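Local coordinates for probable transcriptional regulatory protein, Rv1404 (Mycobacterium tuberculosis, PDB 2NYX) that probably binds DNA as a dimeric transcription regulator of the MarR family, using a winged helix-turn-helix domain, at residues Ile31-Val39 with Val112-Glu123; Leu51-Asn61 with Leu102-Val113. All blocks are in the same frame, centred on the assembly; numbering follows the deposited sequence.

Interaction 1 (Ile31-Val39 with Val112-Glu123); sequences ISAHSIAQV and VVRQVTEHRRTE
Arg120 reaches across from helix 112-123 and lodges among Ile31, Ser32, Ser35 and Ile36 of helix 31-39, a knob in a hole of four residues. Its chain leaves with CG anti to the backbone N and bends at chi3, which lays the guanidinium flat against the other helix. Ser32 CB sits 3.5 Å above that plane, over its centre, while Ser35 OG lies in the plane and takes a hydrogen bond from Arg120 NE (2.9 Å, 160° at the hydrogen). Ser35 OG in turn donates to Ser32 O at 2.8 Å, so the hydroxyl relays between the arginine and its own helix. Ile36 runs alongside the arginine, pointing the same way, with CG1 near the guanidinium edge.

One turn back, Val116 divides its branches: CG1 meets Ile36 CG1 at 3.9 Å and CG2 meets Val39 CG2 at 3.6 Å. Toward solvent, Gln38 OE1 lies 3.4 Å from His119 CB, the amide and ring planes 39° apart.

The helix axes come within 8.6 Å at 134° between their N-to-C directions, a steep crossing nearer antiparallel than parallel. Phe48 of helix 45-57 packs on both Ile36 and Val116, extending the apolar side of the contact. The second subunit lies against the same region: its Ser25 OG receives a hydrogen bond from Arg120 NH1, and its Phe146 packs on Ile31, placing this helix pair at the dimer interface.

Interaction 2 (Leu51-Asn61 with Leu102-Val113); sequences LVILSNHGPIN and LAALTKRGRDVV
Leu105, at the end of strand 102-105, extends its side chain to helix 51-57 and can be followed atom by atom. Its CB lies over one face of the Arg110 guanidinium; with CG anti to the carbonyl carbon (chi1 -78°), CG comes to 3.8 Å from Leu54 CB. Beyond it the methyls part: CD1 meets Ser55 CB at 3.6 Å, and CD2 meets Leu51 CD2, also at 3.6 Å, the two leucines crossing at about a right angle. Leu51 then continues to helix 107-113, its CB 3.5 Å from Val113 CG2 and its CD1 touching Val112 CG1.

Past the helix, Gly58 has positive phi (84°) and the chain turns into a short antiparallel pairing. Ile60 and Ala103 form a hydrogen-bonded pair: Ala103 N donates to Ile60 O at 2.8 Å and nearly straight (173°), whereas Ile60 N reaches Ala103 O at a longer 3.3 Å. Pro59 CA adds a CA-H...O contact to that same Ala103 oxygen.

The chemistry is thus split: two backbone bonds, one of them long, pair Ile60 with Ala103 beside the probable wing, while touching aliphatic groups, with no charged pair between them, hold helix 51-57 against the strand and the following helix.

How the interactions relate
Helix 107-128 serves both contacts, with Val112 and Val113 common to their segments, although the centres lie 16 Å apart. Interaction 2 is nested in the chain inside the loop closed by interaction 1. It is the more buried, with one exposed residue among those that touch against two in interaction 1, and ties the strands of the winged helix-turn-helix to its helices through aliphatic contacts and main-chain bonds. Interaction 1 is partly buried and purely helix on helix; its clear crossing hydrogen bond joins two side chains, around an arginine also bound to the second subunit. That subunit reaches interaction 2 too, but there its Arg26 merely packs on Val52, Asn56 and Val113.

Interaction 1 (Ile31-Val39 with Val112-Glu123)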
loop_
_atom_site.group_PDB
_atom_site.type_symbol
_atom_site.label_atom_id
_atom_site.label_comp_id
_atom_site.label_asym_id
_atom_site.label_seq_id
_atom_site.Cartn_x
_atom_site.Cartn_y
_atom_site.Cartn_z
ATOM N N ILE B 31 -5.328 -5.304 -3.020
ATOM C CA ILE B 31 -5.865 -4.911 -4.325
ATOM C C ILE B 31 -5.056 -3.748 -4.895
ATOM O O ILE B 31 -4.718 -3.735 -6.079
ATOM C CB ILE B 31 -7.365 -4.516 -4.254
ATOM C CG1 ILE B 31 -8.248 -5.737 -3.986
ATOM C CG2 ILE B 31 -7.816 -3.841 -5.559
ATOM C CD1 ILE B 31 -9.723 -5.387 -3.750
ATOM N N SER B 32 -4.752 -2.778 -4.042
ATOM C CA SER B 32 -3.925 -1.652 -4.436
ATOM C C SER B 32 -2.544 -2.124 -4.877
ATOM O O SER B 32 -2.068 -1.743 -5.945
ATOM C CB SER B 32 -3.811 -0.647 -3.300
ATOM O OG SER B 32 -5.096 -0.211 -2.883
ATOM N N ALA B 33 -1.921 -2.974 -4.064
ATOM C CA ALA B 33 -0.569 -3.443 -4.324
ATOM C C ALA B 33 -0.533 -4.236 -5.609
ATOM O O ALA B 33 0.381 -4.074 -6.404
ATOM C CB ALA B 33 -0.063 -4.273 -3.173
ATOM N N HIS B 34 -1.537 -5.080 -5.815
ATOM C CA HIS B 34 -1.654 -5.864 -7.024
ATOM C C HIS B 34 -1.793 -4.986 -8.257
ATOM O O HIS B 34 -1.209 -5.292 -9.291
ATOM C CB HIS B 34 -2.842 -6.822 -6.937
ATOM C CG HIS B 34 -3.076 -7.604 -8.195
ATOM N ND1 HIS B 34 -4.181 -7.413 -8.997
ATOM C CD2 HIS B 34 -2.334 -8.563 -8.798
ATOM C CE1 HIS B 34 -4.113 -8.227 -10.035
ATOM N NE2 HIS B 34 -3.000 -8.933 -9.940
ATOM N N SER B 35 -2.559 -3.906 -8.151
ATOM C CA SER B 35 -2.804 -3.023 -9.293
ATOM C C SER B 35 -1.535 -2.318 -9.773
ATOM O O SER B 35 -1.350 -2.108 -10.967
ATOM C CB SER B 35 -3.923 -2.014 -8.994
ATOM O OG SER B 35 -3.470 -0.938 -8.198
ATOM N N ILE B 36 -0.672 -1.957 -8.833
ATOM C CA ILE B 36 0.628 -1.394 -9.152
ATOM C C ILE B 36 1.483 -2.442 -9.853
ATOM O O ILE B 36 2.060 -2.184 -10.907
ATOM C CB ILE B 36 1.363 -0.931 -7.884
ATOM C CG1 ILE B 36 0.512 0.075 -7.108
ATOM C CG2 ILE B 36 2.715 -0.332 -8.258
ATOM C CD1 ILE B 36 1.051 0.420 -5.716
ATOM N N ALA B 37 1.538 -3.631 -9.256
ATOM C CA ALA B 37 2.383 -4.713 -9.729
ATOM C C ALA B 37 1.981 -5.199 -11.112
ATOM O O ALA B 37 2.820 -5.740 -11.836
ATOM C CB ALA B 37 2.359 -5.855 -8.741
ATOM N N GLN B 38 0.716 -5.002 -11.488
ATOM C CA GLN B 38 0.214 -5.497 -12.775
ATOM C C GLN B 38 0.604 -4.611 -13.957
ATOM O O GLN B 38 0.575 -5.050 -15.100
ATOM C CB GLN B 38 -1.303 -5.780 -12.738
ATOM C CG GLN B 38 -2.243 -4.565 -12.895
ATOM C CD GLN B 38 -3.743 -4.940 -12.808
ATOM O OE1 GLN B 38 -4.487 -4.402 -11.968
ATOM N NE2 GLN B 38 -4.185 -5.863 -13.673
ATOM N N VAL B 39 0.983 -3.369 -13.681
ATOM C CA VAL B 39 1.375 -2.437 -14.738
ATOM C C VAL B 39 2.888 -2.430 -14.923
ATOM O O VAL B 39 3.378 -2.562 -16.041
ATOM C CB VAL B 39 0.827 -1.016 -14.481
ATOM C CG1 VAL B 39 1.396 -0.021 -15.488
ATOM C CG2 VAL B 39 -0.697 -1.029 -14.549
ATOM N N VAL B 112 1.413 5.447 -16.362
ATOM C CA VAL B 112 1.546 4.490 -15.271
ATOM C C VAL B 112 0.526 4.763 -14.161
ATOM O O VAL B 112 -0.234 3.868 -13.791
ATOM C CB VAL B 112 2.996 4.441 -14.739
ATOM C CG1 VAL B 112 3.068 3.844 -13.341
ATOM C CG2 VAL B 112 3.862 3.645 -15.691
ATOM N N VAL B 113 0.495 6.003 -13.667
ATOM C CA VAL B 113 -0.450 6.414 -12.641
ATOM C C VAL B 113 -1.895 6.208 -13.099
ATOM O O VAL B 113 -2.717 5.711 -12.347
ATOM C CB VAL B 113 -0.236 7.901 -12.210
ATOM C CG1 VAL B 113 -1.364 8.370 -11.280
ATOM C CG2 VAL B 113 1.107 8.088 -11.512
ATOM N N ARG B 114 -2.195 6.596 -14.333
ATOM C CA ARG B 114 -3.541 6.468 -14.886
ATOM C C ARG B 114 -3.960 5.007 -15.044
ATOM O O ARG B 114 -5.084 4.649 -14.712
ATOM C CB ARG B 114 -3.636 7.212 -16.220
ATOM C CG ARG B 114 -4.987 7.115 -16.919
ATOM C CD ARG B 114 -5.027 8.039 -18.158
ATOM N NE ARG B 114 -5.784 7.498 -19.298
ATOM C CZ ARG B 114 -7.096 7.223 -19.302
ATOM N NH1 ARG B 114 -7.838 7.399 -18.205
ATOM N NH2 ARG B 114 -7.667 6.747 -20.407
ATOM N N GLN B 115 -3.047 4.181 -15.551
ATOM C CA GLN B 115 -3.284 2.749 -15.755
ATOM C C GLN B 115 -3.537 1.952 -14.470
ATOM O O GLN B 115 -4.487 1.188 -14.383
ATOM C CB GLN B 115 -2.116 2.131 -16.515
ATOM C CG GLN B 115 -2.183 2.327 -18.005
ATOM C CD GLN B 115 -1.087 1.562 -18.725
ATOM O OE1 GLN B 115 -1.340 0.509 -19.321
ATOM N NE2 GLN B 115 0.143 2.078 -18.663
ATOM N N VAL B 116 -2.660 2.136 -13.492
ATOM C CA VAL B 116 -2.788 1.541 -12.178
ATOM C C VAL B 116 -4.114 1.963 -11.536
ATOM O O VAL B 116 -4.826 1.136 -10.955
ATOM C CB VAL B 116 -1.577 1.940 -11.287
ATOM C CG1 VAL B 116 -1.839 1.671 -9.813
ATOM C CG2 VAL B 116 -0.315 1.219 -11.741
ATOM N N THR B 117 -4.450 3.246 -11.654
ATOM C CA THR B 117 -5.692 3.767 -11.073
ATOM C C THR B 117 -6.931 3.163 -11.723
ATOM O O THR B 117 -7.837 2.728 -11.016
ATOM C CB THR B 117 -5.749 5.314 -11.095
ATOM O OG1 THR B 117 -4.559 5.830 -10.498
ATOM C CG2 THR B 117 -6.951 5.837 -10.308
ATOM N N GLU B 118 -6.962 3.114 -13.052
ATOM C CA GLU B 118 -8.141 2.618 -13.763
ATOM C C GLU B 118 -8.359 1.133 -13.480
ATOM O O GLU B 118 -9.491 0.705 -13.293
ATOM C CB GLU B 118 -8.104 2.950 -15.274
ATOM C CG GLU B 118 -7.643 1.822 -16.218
ATOM C CD GLU B 118 -8.798 1.082 -16.925
ATOM O OE1 GLU B 118 -9.261 0.029 -16.410
ATOM O OE2 GLU B 118 -9.233 1.546 -18.011
ATOM N N HIS B 119 -7.271 0.371 -13.399
ATOM C CA HIS B 119 -7.343 -1.061 -13.117
ATOM C C HIS B 119 -7.820 -1.384 -11.703
ATOM O O HIS B 119 -8.583 -2.339 -11.501
ATOM C CB HIS B 119 -6.006 -1.742 -13.407
ATOM C CG HIS B 119 -5.743 -1.930 -14.870
ATOM N ND1 HIS B 119 -4.828 -1.171 -15.568
ATOM C CD2 HIS B 119 -6.300 -2.773 -15.773
ATOM C CE1 HIS B 119 -4.823 -1.548 -16.833
ATOM N NE2 HIS B 119 -5.705 -2.519 -16.984
ATOM N N ARG B 120 -7.380 -0.581 -10.740
ATOM C CA ARG B 120 -7.803 -0.741 -9.368
ATOM C C ARG B 120 -9.281 -0.379 -9.226
ATOM O O ARG B 120 -10.025 -1.048 -8.496
ATOM C CB ARG B 120 -6.942 0.105 -8.430
ATOM C CG ARG B 120 -7.175 -0.168 -6.943
ATOM C CD ARG B 120 -6.417 0.812 -6.072
ATOM N NE ARG B 120 -5.001 0.811 -6.422
ATOM C CZ ARG B 120 -4.096 1.669 -5.963
ATOM N NH1 ARG B 120 -4.435 2.625 -5.110
ATOM N NH2 ARG B 120 -2.840 1.555 -6.363
ATOM N N ARG B 121 -9.709 0.673 -9.921
ATOM C CA ARG B 121 -11.110 1.055 -9.888
ATOM C C ARG B 121 -12.004 -0.065 -10.421
ATOM O O ARG B 121 -13.074 -0.308 -9.872
ATOM C CB ARG B 121 -11.362 2.347 -10.661
ATOM C CG ARG B 121 -12.666 2.995 -10.271
ATOM C CD ARG B 121 -13.159 4.003 -11.274
ATOM N NE ARG B 121 -14.398 4.632 -10.803
ATOM C CZ ARG B 121 -15.623 4.158 -11.021
ATOM N NH1 ARG B 121 -15.797 3.040 -11.709
ATOM N NH2 ARG B 121 -16.678 4.808 -10.552
ATOM N N THR B 122 -11.559 -0.746 -11.476
ATOM C CA THR B 122 -12.318 -1.853 -12.060
ATOM C C THR B 122 -12.478 -3.007 -11.062
ATOM O O THR B 122 -13.547 -3.615 -10.991
ATOM C CB THR B 122 -11.702 -2.351 -13.400
ATOM O OG1 THR B 122 -11.480 -1.242 -14.274
ATOM C CG2 THR B 122 -12.628 -3.325 -14.109
ATOM N N GLU B 123 -11.430 -3.296 -10.289
ATOM C CA GLU B 123 -11.506 -4.318 -9.241
ATOM C C GLU B 123 -12.380 -3.893 -8.075
ATOM O O GLU B 123 -13.064 -4.728 -7.486
ATOM C CB GLU B 123 -10.123 -4.725 -8.713
ATOM C CG GLU B 123 -9.667 -6.136 -9.143
ATOM C CD GLU B 123 -10.591 -7.277 -8.645
ATOM O OE1 GLU B 123 -11.165 -7.994 -9.495
ATOM O OE2 GLU B 123 -10.739 -7.464 -7.415
#

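Interaction 2 (Leu51-Asn61 with Leu102-Val113)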
loop_
_atom_site.group_PDB
_atom_site.type_symbol
_atom_site.label_atom_id
_atom_site.label_comp_id
_atom_site.label_asym_id
_atom_site.label_seq_id
_atom_site.Cartn_x
_atom_site.Cartn_y
_atom_site.Cartn_z
ATOM N N LEU B 51 4.979 8.961 -7.619
ATOM C CA LEU B 51 4.337 9.332 -8.881
ATOM C C LEU B 51 2.981 9.994 -8.652
ATOM O O LEU B 51 2.659 10.969 -9.309
ATOM C CB LEU B 51 4.203 8.127 -9.816
ATOM C CG LEU B 51 5.459 7.359 -10.231
ATOM C CD1 LEU B 51 5.087 6.275 -11.196
ATOM C CD2 LEU B 51 6.470 8.279 -10.847
ATOM N N VAL B 52 2.208 9.479 -7.701
ATOM C CA VAL B 52 0.892 10.022 -7.401
ATOM C C VAL B 52 1.008 11.411 -6.804
ATOM O O VAL B 52 0.248 12.316 -7.166
ATOM C CB VAL B 52 0.078 9.095 -6.464
ATOM C CG1 VAL B 52 -1.241 9.757 -6.060
ATOM C CG2 VAL B 52 -0.173 7.760 -7.152
ATOM N N ILE B 53 1.964 11.586 -5.900
ATOM C CA ILE B 53 2.225 12.907 -5.331
ATOM C C ILE B 53 2.555 13.893 -6.453
ATOM O O ILE B 53 2.074 15.032 -6.450
ATOM C CB ILE B 53 3.322 12.862 -4.249
ATOM C CG1 ILE B 53 2.936 11.858 -3.159
ATOM C CG2 ILE B 53 3.516 14.229 -3.618
ATOM C CD1 ILE B 53 3.864 11.837 -1.960
ATOM N N LEU B 54 3.325 13.439 -7.439
ATOM C CA LEU B 54 3.704 14.318 -8.545
ATOM C C LEU B 54 2.538 14.700 -9.470
ATOM O O LEU B 54 2.492 15.838 -9.962
ATOM C CB LEU B 54 4.935 13.799 -9.307
ATOM C CG LEU B 54 6.259 13.949 -8.543
ATOM C CD1 LEU B 54 7.416 13.335 -9.308
ATOM C CD2 LEU B 54 6.564 15.411 -8.220
ATOM N N SER B 55 1.587 13.787 -9.674
ATOM C CA SER B 55 0.405 14.138 -10.473
ATOM C C SER B 55 -0.525 15.086 -9.726
ATOM O O SER B 55 -1.144 15.962 -10.337
ATOM C CB SER B 55 -0.351 12.904 -10.958
ATOM O OG SER B 55 -1.065 12.319 -9.903
ATOM N N ASN B 56 -0.595 14.924 -8.403
ATOM C CA ASN B 56 -1.350 15.831 -7.531
ATOM C C ASN B 56 -0.701 17.172 -7.211
ATOM O O ASN B 56 -1.398 18.173 -7.089
ATOM C CB ASN B 56 -1.695 15.132 -6.219
ATOM C CG ASN B 56 -2.756 14.090 -6.389
ATOM O OD1 ASN B 56 -3.507 14.114 -7.365
ATOM N ND2 ASN B 56 -2.833 13.161 -5.445
ATOM N N HIS B 57 0.618 17.206 -7.050
ATOM C CA HIS B 57 1.251 18.459 -6.611
ATOM C C HIS B 57 1.953 19.255 -7.705
ATOM O O HIS B 57 2.263 20.433 -7.516
ATOM C CB HIS B 57 2.154 18.236 -5.400
ATOM C CG HIS B 57 1.401 17.811 -4.184
ATOM N ND1 HIS B 57 0.986 18.701 -3.222
ATOM C CD2 HIS B 57 0.938 16.599 -3.802
ATOM C CE1 HIS B 57 0.319 18.051 -2.284
ATOM N NE2 HIS B 57 0.278 16.774 -2.615
ATOM N N GLY B 58 2.161 18.621 -8.852
ATOM C CA GLY B 58 2.855 19.254 -9.953
ATOM C C GLY B 58 4.331 19.073 -9.718
ATOM O O GLY B 58 4.721 18.179 -8.965
ATOM N N PRO B 59 5.168 19.892 -10.384
ATOM C CA PRO B 59 6.592 19.871 -10.102
ATOM C C PRO B 59 6.883 20.458 -8.731
ATOM O O PRO B 59 6.374 21.527 -8.395
ATOM C CB PRO B 59 7.188 20.739 -11.221
ATOM C CG PRO B 59 6.121 20.788 -12.262
ATOM C CD PRO B 59 4.862 20.827 -11.470
ATOM N N ILE B 60 7.667 19.718 -7.948
ATOM C CA ILE B 60 8.118 20.115 -6.614
ATOM C C ILE B 60 9.549 19.643 -6.398
ATOM O O ILE B 60 10.016 18.720 -7.078
ATOM C CB ILE B 60 7.265 19.514 -5.490
ATOM C CG1 ILE B 60 7.149 17.989 -5.649
ATOM C CG2 ILE B 60 5.930 20.207 -5.400
ATOM C CD1 ILE B 60 6.480 17.277 -4.476
ATOM N N ASN B 61 10.235 20.272 -5.445
ATOM C CA ASN B 61 11.617 19.934 -5.153
ATOM C C ASN B 61 11.710 18.718 -4.236
ATOM O O ASN B 61 10.696 18.247 -3.728
ATOM C CB ASN B 61 12.377 21.153 -4.601
ATOM C CG ASN B 61 11.985 21.517 -3.184
ATOM O OD1 ASN B 61 11.062 20.951 -2.597
ATOM N ND2 ASN B 61 12.711 22.463 -2.619
ATOM N N LEU B 102 13.744 20.708 -9.717
ATOM C CA LEU B 102 12.399 20.218 -9.446
ATOM C C LEU B 102 12.193 18.833 -10.051
ATOM O O LEU B 102 12.845 18.479 -11.015
ATOM C CB LEU B 102 11.361 21.201 -9.992
ATOM C CG LEU B 102 10.691 22.183 -9.030
ATOM C CD1 LEU B 102 11.658 22.768 -8.028
ATOM C CD2 LEU B 102 10.000 23.289 -9.807
ATOM N N ALA B 103 11.299 18.049 -9.461
ATOM C CA ALA B 103 10.913 16.745 -10.008
ATOM C C ALA B 103 9.502 16.803 -10.590
ATOM O O ALA B 103 8.593 17.355 -9.980
ATOM C CB ALA B 103 10.991 15.674 -8.928
ATOM N N ALA B 104 9.311 16.217 -11.761
ATOM C CA ALA B 104 7.995 16.215 -12.397
ATOM C C ALA B 104 7.757 14.953 -13.200
ATOM O O ALA B 104 8.703 14.272 -13.599
ATOM C CB ALA B 104 7.806 17.455 -13.283
ATOM N N LEU B 105 6.485 14.649 -13.435
ATOM C CA LEU B 105 6.118 13.473 -14.203
ATOM C C LEU B 105 6.410 13.607 -15.685
ATOM O O LEU B 105 6.312 14.672 -16.283
ATOM C CB LEU B 105 4.643 13.118 -14.017
ATOM C CG LEU B 105 4.228 12.395 -12.738
ATOM C CD1 LEU B 105 2.729 12.185 -12.731
ATOM C CD2 LEU B 105 4.970 11.061 -12.585
ATOM N N THR B 106 6.758 12.469 -16.249
ATOM C CA THR B 106 6.918 12.251 -17.655
ATOM C C THR B 106 5.592 11.709 -18.201
ATOM O O THR B 106 4.747 11.257 -17.434
ATOM C CB THR B 106 8.065 11.258 -17.805
ATOM O OG1 THR B 106 9.189 11.920 -18.398
ATOM C CG2 THR B 106 7.677 10.079 -18.620
ATOM N N LYS B 107 5.392 11.769 -19.515
ATOM C CA LYS B 107 4.161 11.242 -20.124
ATOM C C LYS B 107 3.902 9.793 -19.693
ATOM O O LYS B 107 2.798 9.440 -19.279
ATOM C CB LYS B 107 4.220 11.328 -21.650
ATOM C CG LYS B 107 2.874 11.626 -22.327
ATOM C CD LYS B 107 1.717 10.730 -21.835
ATOM C CE LYS B 107 0.350 11.448 -21.898
ATOM N NZ LYS B 107 0.218 12.645 -20.990
ATOM N N ARG B 108 4.941 8.973 -19.807
ATOM C CA ARG B 108 4.928 7.579 -19.411
ATOM C C ARG B 108 4.634 7.448 -17.930
ATOM O O ARG B 108 3.888 6.565 -17.532
ATOM C CB ARG B 108 6.267 6.946 -19.778
ATOM C CG ARG B 108 6.617 5.680 -19.050
ATOM C CD ARG B 108 7.272 4.701 -19.993
ATOM N NE ARG B 108 8.490 4.132 -19.428
ATOM C CZ ARG B 108 9.639 4.017 -20.088
ATOM N NH1 ARG B 108 9.730 4.415 -21.357
ATOM N NH2 ARG B 108 10.698 3.483 -19.483
ATOM N N GLY B 109 5.210 8.335 -17.122
ATOM C CA GLY B 109 4.863 8.445 -15.713
ATOM C C GLY B 109 3.368 8.618 -15.492
ATOM O O GLY B 109 2.778 7.919 -14.672
ATOM N N ARG B 110 2.754 9.537 -16.236
ATOM C CA ARG B 110 1.321 9.828 -16.088
ATOM C C ARG B 110 0.461 8.650 -16.530
ATOM O O ARG B 110 -0.584 8.381 -15.922
ATOM C CB ARG B 110 0.912 11.099 -16.846
ATOM C CG ARG B 110 1.908 12.241 -16.738
ATOM C CD ARG B 110 1.439 13.516 -17.448
ATOM N NE ARG B 110 1.024 14.502 -16.458
ATOM C CZ ARG B 110 1.695 15.614 -16.159
ATOM N NH1 ARG B 110 2.816 15.936 -16.806
ATOM N NH2 ARG B 110 1.227 16.429 -15.223
ATOM N N ASP B 111 0.903 7.953 -17.577
ATOM C CA ASP B 111 0.235 6.740 -18.045
ATOM C C ASP B 111 0.258 5.645 -16.991
ATOM O O ASP B 111 -0.756 5.002 -16.748
ATOM C CB ASP B 111 0.873 6.228 -19.330
ATOM C CG ASP B 111 0.603 7.137 -20.510
ATOM O OD1 ASP B 111 -0.475 7.792 -20.535
ATOM O OD2 ASP B 111 1.468 7.195 -21.420
ATOM N N VAL B 112 1.413 5.447 -16.362
ATOM C CA VAL B 112 1.546 4.490 -15.271
ATOM C C VAL B 112 0.526 4.763 -14.161
ATOM O O VAL B 112 -0.234 3.868 -13.791
ATOM C CB VAL B 112 2.996 4.441 -14.739
ATOM C CG1 VAL B 112 3.068 3.844 -13.341
ATOM C CG2 VAL B 112 3.862 3.645 -15.691
ATOM N N VAL B 113 0.495 6.003 -13.667
ATOM C CA VAL B 113 -0.450 6.414 -12.641
ATOM C C VAL B 113 -1.895 6.208 -13.099
ATOM O O VAL B 113 -2.717 5.711 -12.347
ATOM C CB VAL B 113 -0.236 7.901 -12.210
ATOM C CG1 VAL B 113 -1.364 8.370 -11.280
ATOM C CG2 VAL B 113 1.107 8.088 -11.512
HETATM O O HOH W 1 4.480 16.376 -12.623
#